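Local coordinates for protein 4-hydroxy-tetrahydrodipicolinate synthase (Methylacidiphilum fumariolicum SolV, PDB 6T3T) that probably catalyses the condensation of pyruvate with aspartate beta-semialdehyde to 4-hydroxy-tetrahydrodipicolinate, a step of lysine biosynthesis, and works as a homotetramer, at residues Val253-Ala258 / Gln277-Leu282; Leu240-Met245 / Lys283-Arg288; Asn209-Pro214 / Ser287-Lys292; Thr8-Pro13 / Lys22-Leu27. All blocks are in the same frame, centred on the assembly; numbering follows the deposited sequence.

Interaction 1 of 4, residues Val253-Ala258 / Gln277-Leu282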
loop_
_atom_site.group_PDB
_atom_site.type_symbol
_atom_site.label_atom_id
_atom_site.label_comp_id
_atom_site.label_asym_id
_atom_site.label_seq_id
_atom_site.Cartn_x
_atom_site.Cartn_y
_atom_site.Cartn_z
ATOM N N VAL A 253 0.232 -23.917 10.683
ATOM C CA VAL A 253 0.268 -24.476 12.031
ATOM C C VAL A 253 -0.504 -25.794 12.092
ATOM O O VAL A 253 -0.084 -26.739 12.763
ATOM C CB VAL A 253 -0.223 -23.470 13.090
ATOM C CG1 VAL A 253 -1.750 -23.249 13.053
ATOM C CG2 VAL A 253 0.201 -23.950 14.462
ATOM N N LYS A 254 -1.611 -25.909 11.367
ATOM C CA LYS A 254 -2.301 -27.197 11.405
ATOM C C LYS A 254 -1.503 -28.258 10.639
ATOM O O LYS A 254 -1.472 -29.423 11.042
ATOM C CB LYS A 254 -3.733 -27.075 10.861
ATOM C CG LYS A 254 -4.501 -28.408 10.893
ATOM C CD LYS A 254 -5.954 -28.260 10.478
ATOM C CE LYS A 254 -6.859 -27.957 11.656
ATOM N NZ LYS A 254 -8.282 -28.167 11.220
ATOM N N THR A 255 -0.848 -27.868 9.543
ATOM C CA THR A 255 0.058 -28.775 8.839
ATOM C C THR A 255 1.204 -29.233 9.739
ATOM O O THR A 255 1.606 -30.405 9.706
ATOM C CB THR A 255 0.607 -28.095 7.582
ATOM O OG1 THR A 255 -0.481 -27.823 6.686
ATOM C CG2 THR A 255 1.600 -28.996 6.887
ATOM N N ALA A 256 1.765 -28.316 10.527
ATOM C CA ALA A 256 2.854 -28.694 11.423
ATOM C C ALA A 256 2.377 -29.689 12.475
ATOM O O ALA A 256 3.008 -30.727 12.687
ATOM C CB ALA A 256 3.441 -27.443 12.083
ATOM N N LEU A 257 1.227 -29.414 13.110
ATOM C CA LEU A 257 0.718 -30.321 14.137
ATOM C C LEU A 257 0.387 -31.688 13.546
ATOM O O LEU A 257 0.588 -32.720 14.200
ATOM C CB LEU A 257 -0.508 -29.719 14.829
ATOM C CG LEU A 257 -0.221 -28.551 15.786
ATOM C CD1 LEU A 257 -1.469 -27.732 15.980
ATOM C CD2 LEU A 257 0.404 -29.009 17.160
ATOM N N ALA A 258 -0.112 -31.722 12.305
ATOM C CA ALA A 258 -0.367 -33.025 11.681
ATOM C C ALA A 258 0.933 -33.758 11.378
ATOM O O ALA A 258 0.982 -34.995 11.439
ATOM C CB ALA A 258 -1.193 -32.869 10.400
ATOM N N GLN A 277 6.316 -26.663 -2.276
ATOM C CA GLN A 277 7.544 -25.991 -1.876
ATOM C C GLN A 277 7.416 -25.351 -0.509
ATOM O O GLN A 277 8.408 -25.275 0.228
ATOM C CB GLN A 277 7.935 -24.936 -2.913
ATOM C CG GLN A 277 7.011 -23.705 -2.934
ATOM C CD GLN A 277 5.838 -23.809 -3.921
ATOM O OE1 GLN A 277 5.431 -24.916 -4.355
ATOM N NE2 GLN A 277 5.291 -22.641 -4.293
ATOM N N ASN A 278 6.219 -24.870 -0.152
ATOM C CA ASN A 278 6.024 -24.244 1.151
ATOM C C ASN A 278 5.917 -25.292 2.239
ATOM O O ASN A 278 6.375 -25.067 3.369
ATOM C CB ASN A 278 4.780 -23.342 1.127
ATOM C CG ASN A 278 4.937 -22.176 0.162
ATOM O OD1 ASN A 278 6.054 -21.732 -0.073
ATOM N ND2 ASN A 278 3.822 -21.684 -0.416
ATOM N N LEU A 279 5.327 -26.440 1.900
ATOM C CA LEU A 279 5.327 -27.585 2.796
ATOM C C LEU A 279 6.752 -27.999 3.140
ATOM O O LEU A 279 7.068 -28.257 4.307
ATOM C CB LEU A 279 4.576 -28.759 2.147
ATOM C CG LEU A 279 4.467 -30.083 2.947
ATOM C CD1 LEU A 279 3.617 -29.864 4.191
ATOM C CD2 LEU A 279 3.898 -31.267 2.144
ATOM N N GLU A 280 7.630 -28.069 2.125
ATOM C CA GLU A 280 9.000 -28.491 2.382
ATOM C C GLU A 280 9.734 -27.477 3.239
ATOM O O GLU A 280 10.485 -27.849 4.148
ATOM C CB GLU A 280 9.756 -28.696 1.077
ATOM C CG GLU A 280 11.244 -28.991 1.288
ATOM C CD GLU A 280 11.489 -30.374 1.902
ATOM O OE1 GLU A 280 10.536 -31.191 1.940
ATOM O OE2 GLU A 280 12.634 -30.643 2.342
ATOM N N LYS A 281 9.569 -26.193 2.924
ATOM C CA LYS A 281 10.166 -25.142 3.733
ATOM C C LYS A 281 9.692 -25.241 5.178
ATOM O O LYS A 281 10.499 -25.167 6.109
ATOM C CB LYS A 281 9.822 -23.777 3.132
ATOM C CG LYS A 281 10.284 -22.584 3.937
ATOM C CD LYS A 281 11.794 -22.486 3.925
ATOM C CE LYS A 281 12.289 -21.396 4.869
ATOM N NZ LYS A 281 13.765 -21.566 5.151
ATOM N N LEU A 282 8.377 -25.411 5.378
ATOM C CA LEU A 282 7.836 -25.545 6.728
ATOM C C LEU A 282 8.443 -26.756 7.430
ATOM O O LEU A 282 8.855 -26.678 8.592
ATOM C CB LEU A 282 6.299 -25.658 6.687
ATOM C CG LEU A 282 5.707 -25.883 8.080
ATOM C CD1 LEU A 282 6.034 -24.672 8.998
ATOM C CD2 LEU A 282 4.193 -26.186 8.029
#

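Interaction 2 of 4, residues Leu240-Met245 / Lys283-Arg288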
loop_
_atom_site.group_PDB
_atom_site.type_symbol
_atom_site.label_atom_id
_atom_site.label_comp_id
_atom_site.label_asym_id
_atom_site.label_seq_id
_atom_site.Cartn_x
_atom_site.Cartn_y
_atom_site.Cartn_z
ATOM N N LEU A 240 10.629 -20.017 12.447
ATOM C CA LEU A 240 9.330 -20.666 12.618
ATOM C C LEU A 240 8.196 -19.638 12.592
ATOM O O LEU A 240 7.187 -19.838 11.908
ATOM C CB LEU A 240 9.297 -21.490 13.912
ATOM C CG LEU A 240 7.922 -22.188 14.092
ATOM C CD1 LEU A 240 7.749 -23.359 13.148
ATOM C CD2 LEU A 240 7.697 -22.620 15.527
ATOM N N PHE A 241 8.352 -18.522 13.329
ATOM C CA PHE A 241 7.329 -17.473 13.314
ATOM C C PHE A 241 6.991 -17.048 11.895
ATOM O O PHE A 241 5.819 -16.807 11.569
ATOM C CB PHE A 241 7.781 -16.246 14.093
ATOM C CG PHE A 241 7.844 -16.440 15.574
ATOM C CD1 PHE A 241 7.229 -17.539 16.188
ATOM C CD2 PHE A 241 8.521 -15.523 16.356
ATOM C CE1 PHE A 241 7.306 -17.721 17.575
ATOM C CE2 PHE A 241 8.614 -15.692 17.754
ATOM C CZ PHE A 241 7.991 -16.793 18.367
ATOM N N ARG A 242 8.025 -16.895 11.059
ATOM C CA ARG A 242 7.875 -16.525 9.656
ATOM C C ARG A 242 7.131 -17.603 8.864
ATOM O O ARG A 242 6.170 -17.315 8.138
ATOM C CB ARG A 242 9.279 -16.279 9.087
ATOM C CG ARG A 242 9.478 -15.528 7.802
ATOM C CD ARG A 242 10.938 -15.841 7.338
ATOM N NE ARG A 242 11.175 -17.301 7.271
ATOM C CZ ARG A 242 12.335 -17.924 7.516
ATOM N NH1 ARG A 242 12.397 -19.247 7.435
ATOM N NH2 ARG A 242 13.429 -17.239 7.847
ATOM N N ASP A 243 7.571 -18.853 8.971
ATOM C CA ASP A 243 6.983 -19.902 8.154
ATOM C C ASP A 243 5.602 -20.346 8.635
ATOM O O ASP A 243 4.877 -20.983 7.866
ATOM C CB ASP A 243 7.946 -21.083 8.069
ATOM C CG ASP A 243 9.077 -20.791 7.133
ATOM O OD1 ASP A 243 8.923 -19.822 6.361
ATOM O OD2 ASP A 243 10.109 -21.488 7.159
ATOM N N LEU A 244 5.194 -20.001 9.853
ATOM C CA LEU A 244 3.800 -20.243 10.228
ATOM C C LEU A 244 2.840 -19.305 9.519
ATOM O O LEU A 244 1.619 -19.465 9.684
ATOM C CB LEU A 244 3.628 -20.101 11.733
ATOM C CG LEU A 244 4.227 -21.285 12.504
ATOM C CD1 LEU A 244 4.035 -21.054 13.990
ATOM C CD2 LEU A 244 3.581 -22.598 12.060
ATOM N N MET A 245 3.368 -18.326 8.754
ATOM C CA MET A 245 2.579 -17.475 7.862
ATOM C C MET A 245 2.964 -17.644 6.391
ATOM O O MET A 245 2.637 -16.779 5.580
ATOM C CB MET A 245 2.735 -15.996 8.246
ATOM C CG MET A 245 1.913 -15.580 9.429
ATOM S SD MET A 245 2.079 -13.811 9.871
ATOM C CE MET A 245 3.787 -13.764 10.321
ATOM N N LYS A 283 8.472 -27.894 6.742
ATOM C CA LYS A 283 9.034 -29.113 7.313
ATOM C C LYS A 283 10.486 -28.904 7.735
ATOM O O LYS A 283 10.881 -29.259 8.847
ATOM C CB LYS A 283 8.921 -30.238 6.286
ATOM C CG LYS A 283 9.442 -31.586 6.720
ATOM C CD LYS A 283 9.101 -32.613 5.639
ATOM C CE LYS A 283 9.440 -34.025 6.068
ATOM N NZ LYS A 283 8.730 -35.022 5.191
ATOM N N THR A 284 11.303 -28.330 6.853
ATOM C CA THR A 284 12.698 -28.130 7.216
ATOM C C THR A 284 12.831 -27.116 8.354
ATOM O O THR A 284 13.620 -27.337 9.280
ATOM C CB THR A 284 13.526 -27.723 5.989
ATOM O OG1 THR A 284 13.042 -26.489 5.476
ATOM C CG2 THR A 284 13.426 -28.768 4.889
ATOM N N THR A 285 12.061 -26.008 8.318
ATOM C CA THR A 285 12.105 -25.052 9.427
ATOM C C THR A 285 11.685 -25.710 10.750
ATOM O O THR A 285 12.291 -25.458 11.795
ATOM C CB THR A 285 11.194 -23.844 9.161
ATOM O OG1 THR A 285 11.690 -23.058 8.077
ATOM C CG2 THR A 285 11.073 -22.950 10.427
ATOM N N LEU A 286 10.652 -26.548 10.722
ATOM C CA LEU A 286 10.233 -27.255 11.936
ATOM C C LEU A 286 11.379 -28.048 12.549
ATOM O O LEU A 286 11.620 -27.984 13.763
ATOM C CB LEU A 286 9.082 -28.194 11.640
ATOM C CG LEU A 286 7.718 -28.056 12.308
ATOM C CD1 LEU A 286 6.899 -29.290 11.973
ATOM C CD2 LEU A 286 7.833 -27.875 13.819
ATOM N N SER A 287 12.074 -28.840 11.730
ATOM C CA SER A 287 13.161 -29.670 12.244
ATOM C C SER A 287 14.258 -28.819 12.870
ATOM O O SER A 287 14.714 -29.092 13.982
ATOM C CB SER A 287 13.748 -30.519 11.109
ATOM O OG SER A 287 13.011 -31.710 10.988
ATOM N N ARG A 288 14.688 -27.781 12.159
ATOM C CA ARG A 288 15.754 -26.901 12.635
ATOM C C ARG A 288 15.383 -26.238 13.953
ATOM O O ARG A 288 16.240 -26.025 14.818
ATOM C CB ARG A 288 16.066 -25.828 11.580
ATOM C CG ARG A 288 16.806 -26.339 10.379
ATOM C CD ARG A 288 16.988 -25.330 9.232
ATOM N NE ARG A 288 17.746 -25.964 8.152
ATOM C CZ ARG A 288 17.931 -25.460 6.932
ATOM N NH1 ARG A 288 18.635 -26.154 6.038
ATOM N NH2 ARG A 288 17.413 -24.280 6.595
#

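Interaction 3 of 4, residues Asn209-Pro214 / Ser287-Lys292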
loop_
_atom_site.group_PDB
_atom_site.type_symbol
_atom_site.label_atom_id
_atom_site.label_comp_id
_atom_site.label_asym_id
_atom_site.label_seq_id
_atom_site.Cartn_x
_atom_site.Cartn_y
_atom_site.Cartn_z
ATOM N N ASN A 209 0.888 -23.170 19.882
ATOM C CA ASN A 209 0.244 -24.446 19.575
ATOM C C ASN A 209 1.262 -25.566 19.505
ATOM O O ASN A 209 0.976 -26.717 19.875
ATOM C CB ASN A 209 -0.474 -24.370 18.231
ATOM C CG ASN A 209 -1.857 -23.808 18.330
ATOM O OD1 ASN A 209 -2.778 -24.461 18.833
ATOM N ND2 ASN A 209 -2.027 -22.577 17.835
ATOM N N LEU A 210 2.436 -25.250 18.971
ATOM C CA LEU A 210 3.513 -26.189 18.744
ATOM C C LEU A 210 4.525 -26.173 19.868
ATOM O O LEU A 210 4.928 -27.239 20.345
ATOM C CB LEU A 210 4.221 -25.860 17.429
ATOM C CG LEU A 210 3.474 -26.116 16.117
ATOM C CD1 LEU A 210 4.191 -25.372 14.992
ATOM C CD2 LEU A 210 3.362 -27.643 15.794
ATOM N N PHE A 211 4.904 -24.974 20.321
ATOM C CA PHE A 211 5.973 -24.784 21.304
ATOM C C PHE A 211 5.455 -23.885 22.420
ATOM O O PHE A 211 5.895 -22.736 22.566
ATOM C CB PHE A 211 7.228 -24.210 20.643
ATOM C CG PHE A 211 7.785 -25.087 19.561
ATOM C CD1 PHE A 211 8.488 -26.240 19.882
ATOM C CD2 PHE A 211 7.583 -24.772 18.219
ATOM C CE1 PHE A 211 9.006 -27.071 18.885
ATOM C CE2 PHE A 211 8.079 -25.612 17.197
ATOM C CZ PHE A 211 8.808 -26.766 17.543
ATOM N N PRO A 212 4.519 -24.390 23.234
ATOM C CA PRO A 212 3.947 -23.557 24.312
ATOM C C PRO A 212 4.967 -23.071 25.332
ATOM O O PRO A 212 4.975 -21.890 25.676
ATOM C CB PRO A 212 2.898 -24.495 24.955
ATOM C CG PRO A 212 3.346 -25.866 24.608
ATOM C CD PRO A 212 3.934 -25.745 23.213
ATOM N N ARG A 213 5.838 -23.938 25.833
ATOM C CA ARG A 213 6.798 -23.470 26.833
ATOM C C ARG A 213 7.777 -22.436 26.300
ATOM O O ARG A 213 7.992 -21.423 26.987
ATOM C CB ARG A 213 7.581 -24.635 27.434
ATOM C CG ARG A 213 7.188 -25.053 28.815
ATOM C CD ARG A 213 8.232 -25.983 29.422
ATOM N NE ARG A 213 8.380 -25.743 30.837
ATOM C CZ ARG A 213 7.808 -26.505 31.761
ATOM N NH1 ARG A 213 7.967 -26.228 33.034
ATOM N NH2 ARG A 213 7.079 -27.548 31.400
ATOM N N PRO A 214 8.437 -22.631 25.144
ATOM C CA PRO A 214 9.346 -21.580 24.648
ATOM C C PRO A 214 8.663 -20.248 24.339
ATOM O O PRO A 214 9.237 -19.186 24.610
ATOM C CB PRO A 214 9.955 -22.234 23.401
ATOM C CG PRO A 214 9.887 -23.693 23.681
ATOM C CD PRO A 214 8.522 -23.837 24.302
ATOM N N SER A 287 12.074 -28.840 11.730
ATOM C CA SER A 287 13.161 -29.670 12.244
ATOM C C SER A 287 14.258 -28.819 12.870
ATOM O O SER A 287 14.714 -29.092 13.982
ATOM C CB SER A 287 13.748 -30.519 11.109
ATOM O OG SER A 287 13.011 -31.710 10.988
ATOM N N ARG A 288 14.688 -27.781 12.159
ATOM C CA ARG A 288 15.754 -26.901 12.635
ATOM C C ARG A 288 15.383 -26.238 13.953
ATOM O O ARG A 288 16.240 -26.025 14.818
ATOM C CB ARG A 288 16.066 -25.828 11.580
ATOM C CG ARG A 288 16.806 -26.339 10.379
ATOM C CD ARG A 288 16.988 -25.330 9.232
ATOM N NE ARG A 288 17.746 -25.964 8.152
ATOM C CZ ARG A 288 17.931 -25.460 6.932
ATOM N NH1 ARG A 288 18.635 -26.154 6.038
ATOM N NH2 ARG A 288 17.413 -24.280 6.595
ATOM N N THR A 289 14.117 -25.856 14.099
ATOM C CA THR A 289 13.670 -25.166 15.306
ATOM C C THR A 289 13.776 -26.055 16.536
ATOM O O THR A 289 14.160 -25.594 17.624
ATOM C CB THR A 289 12.238 -24.697 15.111
ATOM O OG1 THR A 289 12.206 -23.807 13.996
ATOM C CG2 THR A 289 11.720 -23.975 16.377
ATOM N N LYS A 290 13.409 -27.323 16.389
ATOM C CA LYS A 290 13.448 -28.239 17.520
ATOM C C LYS A 290 14.856 -28.386 18.053
ATOM O O LYS A 290 15.090 -28.283 19.266
ATOM C CB LYS A 290 12.906 -29.594 17.096
ATOM C CG LYS A 290 11.455 -29.545 16.740
ATOM C CD LYS A 290 10.864 -30.933 16.711
ATOM C CE LYS A 290 9.495 -30.871 16.017
ATOM N NZ LYS A 290 8.746 -32.162 16.069
ATOM N N GLU A 291 15.819 -28.596 17.147
ATOM C CA GLU A 291 17.203 -28.733 17.576
ATOM C C GLU A 291 17.734 -27.419 18.149
ATOM O O GLU A 291 18.419 -27.425 19.177
ATOM C CB GLU A 291 18.083 -29.270 16.447
ATOM C CG GLU A 291 19.546 -29.107 16.789
ATOM C CD GLU A 291 19.958 -29.908 18.049
ATOM O OE1 GLU A 291 21.181 -29.983 18.319
ATOM O OE2 GLU A 291 19.081 -30.502 18.751
ATOM N N LYS A 292 17.408 -26.279 17.529
ATOM C CA LYS A 292 17.908 -25.011 18.064
ATOM C C LYS A 292 17.329 -24.722 19.454
ATOM O O LYS A 292 18.042 -24.242 20.344
ATOM C CB LYS A 292 17.576 -23.868 17.113
ATOM C CG LYS A 292 18.280 -23.894 15.735
ATOM C CD LYS A 292 17.660 -22.804 14.869
ATOM C CE LYS A 292 18.472 -22.512 13.593
ATOM N NZ LYS A 292 17.911 -21.332 12.831
#

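Interaction 4 of 4, residues Thr8-Pro13 / Lys22-Leu27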
loop_
_atom_site.group_PDB
_atom_site.type_symbol
_atom_site.label_atom_id
_atom_site.label_comp_id
_atom_site.label_asym_id
_atom_site.label_seq_id
_atom_site.Cartn_x
_atom_site.Cartn_y
_atom_site.Cartn_z
ATOM N N THR A 8 -3.070 -19.100 23.831
ATOM C CA THR A 8 -2.909 -19.850 22.596
ATOM C C THR A 8 -4.211 -19.804 21.802
ATOM O O THR A 8 -5.247 -20.247 22.298
ATOM C CB THR A 8 -2.497 -21.289 22.928
ATOM O OG1 THR A 8 -1.273 -21.256 23.675
ATOM C CG2 THR A 8 -2.336 -22.177 21.654
ATOM N N ALA A 9 -4.172 -19.237 20.592
ATOM C CA ALA A 9 -5.279 -19.368 19.645
ATOM C C ALA A 9 -5.199 -20.780 19.072
ATOM O O ALA A 9 -4.349 -21.073 18.229
ATOM C CB ALA A 9 -5.205 -18.305 18.549
ATOM N N ILE A 10 -6.032 -21.684 19.588
ATOM C CA ILE A 10 -5.921 -23.094 19.242
ATOM C C ILE A 10 -6.575 -23.364 17.900
ATOM O O ILE A 10 -7.591 -22.748 17.539
ATOM C CB ILE A 10 -6.552 -23.977 20.334
ATOM C CG1 ILE A 10 -8.005 -23.537 20.605
ATOM C CG2 ILE A 10 -5.732 -23.932 21.572
ATOM C CD1 ILE A 10 -8.815 -24.655 21.177
ATOM N N ILE A 11 -5.996 -24.324 17.166
ATOM C CA ILE A 11 -6.693 -24.923 16.017
ATOM C C ILE A 11 -7.999 -25.583 16.493
ATOM O O ILE A 11 -8.155 -25.934 17.662
ATOM C CB ILE A 11 -5.791 -25.955 15.321
ATOM C CG1 ILE A 11 -5.359 -27.036 16.314
ATOM C CG2 ILE A 11 -4.520 -25.312 14.747
ATOM C CD1 ILE A 11 -5.015 -28.376 15.660
ATOM N N SER A 12 -8.925 -25.793 15.560
ATOM C CA SER A 12 -10.083 -26.637 15.815
ATOM C C SER A 12 -9.731 -27.981 15.196
ATOM O O SER A 12 -9.722 -28.100 13.961
ATOM C CB SER A 12 -11.370 -26.079 15.194
ATOM O OG SER A 12 -11.782 -24.897 15.830
ATOM N N PRO A 13 -9.376 -29.002 15.983
ATOM C CA PRO A 13 -8.973 -30.273 15.371
ATOM C C PRO A 13 -10.182 -30.968 14.764
ATOM O O PRO A 13 -11.257 -31.003 15.362
ATOM C CB PRO A 13 -8.361 -31.066 16.535
ATOM C CG PRO A 13 -8.889 -30.445 17.763
ATOM C CD PRO A 13 -9.125 -28.986 17.435
ATOM N N LYS A 22 -10.688 -36.158 21.091
ATOM C CA LYS A 22 -9.457 -36.667 21.672
ATOM C C LYS A 22 -8.274 -35.757 21.343
ATOM O O LYS A 22 -7.451 -35.453 22.214
ATOM C CB LYS A 22 -9.212 -38.092 21.196
ATOM C CG LYS A 22 -7.994 -38.748 21.844
ATOM C CD LYS A 22 -8.176 -38.907 23.360
ATOM C CE LYS A 22 -6.890 -38.589 24.143
ATOM N NZ LYS A 22 -6.755 -37.110 24.382
ATOM N N ALA A 23 -8.174 -35.309 20.088
ATOM C CA ALA A 23 -7.083 -34.412 19.710
ATOM C C ALA A 23 -7.181 -33.097 20.464
ATOM O O ALA A 23 -6.167 -32.536 20.893
ATOM C CB ALA A 23 -7.099 -34.167 18.211
ATOM N N LEU A 24 -8.400 -32.594 20.632
ATOM C CA LEU A 24 -8.596 -31.358 21.373
ATOM C C LEU A 24 -8.148 -31.517 22.819
ATOM O O LEU A 24 -7.468 -30.641 23.367
ATOM C CB LEU A 24 -10.067 -30.935 21.297
ATOM C CG LEU A 24 -10.464 -29.634 21.986
ATOM C CD1 LEU A 24 -9.672 -28.451 21.444
ATOM C CD2 LEU A 24 -11.949 -29.410 21.836
ATOM N N GLU A 25 -8.558 -32.611 23.466
ATOM C CA GLU A 25 -8.137 -32.866 24.832
ATOM C C GLU A 25 -6.620 -32.936 24.923
ATOM O O GLU A 25 -6.015 -32.375 25.839
ATOM C CB GLU A 25 -8.770 -34.158 25.352
ATOM C CG GLU A 25 -10.277 -34.103 25.458
ATOM C CD GLU A 25 -10.938 -35.482 25.594
ATOM O OE1 GLU A 25 -10.222 -36.507 25.690
ATOM O OE2 GLU A 25 -12.189 -35.535 25.587
ATOM N N ARG A 26 -5.982 -33.670 24.010
ATOM C CA ARG A 26 -4.532 -33.782 24.119
ATOM C C ARG A 26 -3.872 -32.425 23.949
ATOM O O ARG A 26 -2.914 -32.106 24.659
ATOM C CB ARG A 26 -3.945 -34.785 23.125
ATOM C CG ARG A 26 -2.496 -35.152 23.564
ATOM C CD ARG A 26 -1.839 -36.359 22.854
ATOM N NE ARG A 26 -2.513 -37.648 23.080
ATOM C CZ ARG A 26 -2.583 -38.292 24.250
ATOM N NH1 ARG A 26 -2.038 -37.775 25.349
ATOM N NH2 ARG A 26 -3.217 -39.462 24.323
ATOM N N LEU A 27 -4.342 -31.633 22.981
ATOM C CA LEU A 27 -3.744 -30.321 22.739
ATOM C C LEU A 27 -3.935 -29.404 23.941
ATOM O O LEU A 27 -3.009 -28.682 24.342
ATOM C CB LEU A 27 -4.318 -29.721 21.452
ATOM C CG LEU A 27 -3.961 -28.320 20.958
ATOM C CD1 LEU A 27 -2.678 -28.255 20.092
ATOM C CD2 LEU A 27 -5.151 -27.783 20.175
#

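Interaction 1 of 4, residues Val253-Ala258 / Gln277-Leu282
T255 is the side chain to follow, because it points from helix 251-259 straight at the leucines of helix 276-295. Its CB lies 4.1 Å from L282 CD2. From there the two branches part company. OG1 stays beside the backbone nitrogen (chi1 -63°) and turns back along its own helix to hydrogen-bond with the carbonyl oxygen of V251, one turn earlier, which satisfies this buried hydroxyl without help from the other helix. CG2, opposite that nitrogen, carries on across the gap and ends between two leucine methyls. On L279 it meets CD1 at 3.5 Å, a little tighter than ordinary van der Waals contact, and on L282 it meets CD2 at 4.0 Å.

Both helices belong to the C-terminal helical region that follows the TIM barrel in the DapA family, and their short segments pass 10.9 Å apart at a crossing angle of -61°. Helix 276-295 offers two leucines, three residues apart, and the threonine methyl ends against both.

L282 touches more of the facing helix. Its CD2 also comes 4.1 Å from A256 N and 4.3 Å from A256 CB, so this one methyl bears on two consecutive residues of helix 251-259. L279 is the solvent-exposed member of the set; its CB does not aim at T255, and it is the CD1 branch that closes in. Around this apolar patch T255 also touches L265, while A256 is touched by L210, from the loop ahead of helix 212-223.

Interaction 2 of 4, residues Leu240-Met245 / Lys283-Arg288
T285 lays its methyl against the backbone of L240: CG2 is 3.6 Å from L240 N and equally close to L240 CA, with L240 CB a little further off at 4.2 Å. OG1 sits beside the backbone nitrogen of T285 (chi1 -67°), which sets the methyl opposite that nitrogen and points the hydroxyl to D243, one turn along from L240. OG1 donates a hydrogen bond to D243 OD2; the modelled 2.4 Å is very short and its exact value is doubtful. K281 O, one turn back, also lies within bonding distance of OG1, though a single proton cannot fully serve both acceptors.

This is where the C-terminal part of helix 227-243 meets helix 276-295, two of the helices that follow the TIM barrel in this family. L240 and T285 are the nearest CA pair, 6.1 Å apart.

D243 OD2 is held from a second direction by R242, whose NH1 gives it a salt-bridge hydrogen bond of 3.2 Å. OD2 lies near the guanidinium plane (8° out), but NH1 meets it from above the carboxylate plane (50°). K281 brings another positive charge close to R242, and D243 probably eases that meeting.

Interaction 3 of 4, residues Asn209-Pro214 / Ser287-Lys292
The two segments stand well apart in their backbones, F211 CA and K290 CA being the closest pair at 9.1 Å, so the gap is bridged by one large side chain. F211 occupies the N-cap position just ahead of helix 212-223, and its ring is directed at helix 276-295. The far end of the ring does the touching. CZ lies 3.9 Å from K290 CG, which sits at the ring edge and close to its plane, and CE1 is 4.1 Å from the same carbon. On the other flank CE2 comes 4.1 Å from T289 CG2, an oblique approach.

K290 runs nearly at a right angle to the phenylalanine. Its chain is extended beyond CG, which carries the ammonium group past the ring to a salt bridge with E260; the closest contact with F211 is made by CG, near the root of the chain. T289 uses its methyl here, while its OG1 is engaged with T285 O, one turn back on the same helix.

In barrel terms, the 209-214 segment leads from the eighth strand, 202-205, into helix 212-223, the last helix of the TIM barrel; F211 thus ties the closing barrel unit to the C-terminal helices. The ring also has aliphatic neighbours from helices 227-243 and 276-295, namely L240, L286 and L293. P214, in the first turn of helix 212-223, touches L293 as well.

Interaction 4 of 4, residues Thr8-Pro13 / Lys22-Leu27
The backbone hydrogen bond from L27 N to A23 O, 2.9 Å, spans the helical turn whose A23 and L27 side chains both point at the 8-13 segment. A23 CB rests on P13 CB at 3.7 Å. At the other end L27 presents one methyl, CD2, to two consecutive isoleucines: it is 3.9 Å from I11 CG1 and 4.1 Å from I10 CB.

L24 fills the space between. Its CB lies 3.8 Å from P13 CG, with the two side chains crossing at about a right angle, and its CD1 meets I10 CD1 at 3.9 Å. That last pairing depends on I10 holding CG1 between its backbone nitrogen and carbonyl carbon (chi1 54°), which sends CD1 toward the helix.

The segments are the end of the first TIM-barrel strand with the loop after it, and part of the first helix, on the barrel's outside. That strand end faces the catalytic side; the I11 side chain is about 4 Å from that of T45, a predicted pyruvate-binding residue. S12 OG bonds to G46 O.

The side-chain contacts are all between carbons, so the packing probably rests on shape fit and exclusion of water, beside the P13-D20 backbone bonding.

Interactions 1, 2 and 3 follow one another along helix 276-295, neighbouring centres being 8 Å apart for the first pair and 9 Å for the second; in turn it meets helix 251-259, helix 227-243 and the N-cap residue of helix 212-223. Their side chains mesh: L240 CD2 lies 3.4 Å from F211 CE2, and A256 CB 3.9 Å from L286 CD1. Interaction 4 sits in the barrel, its centre 17 Å from those of 1 and 3, yet polar bridges probably join them, K254 NZ to S12 O at 3.1 Å and N209 ND2 to A9 O at 2.8 Å. Interaction 4 is nearest the predicted pyruvate site; A256 is about 11 Å from T45, side chain to side chain.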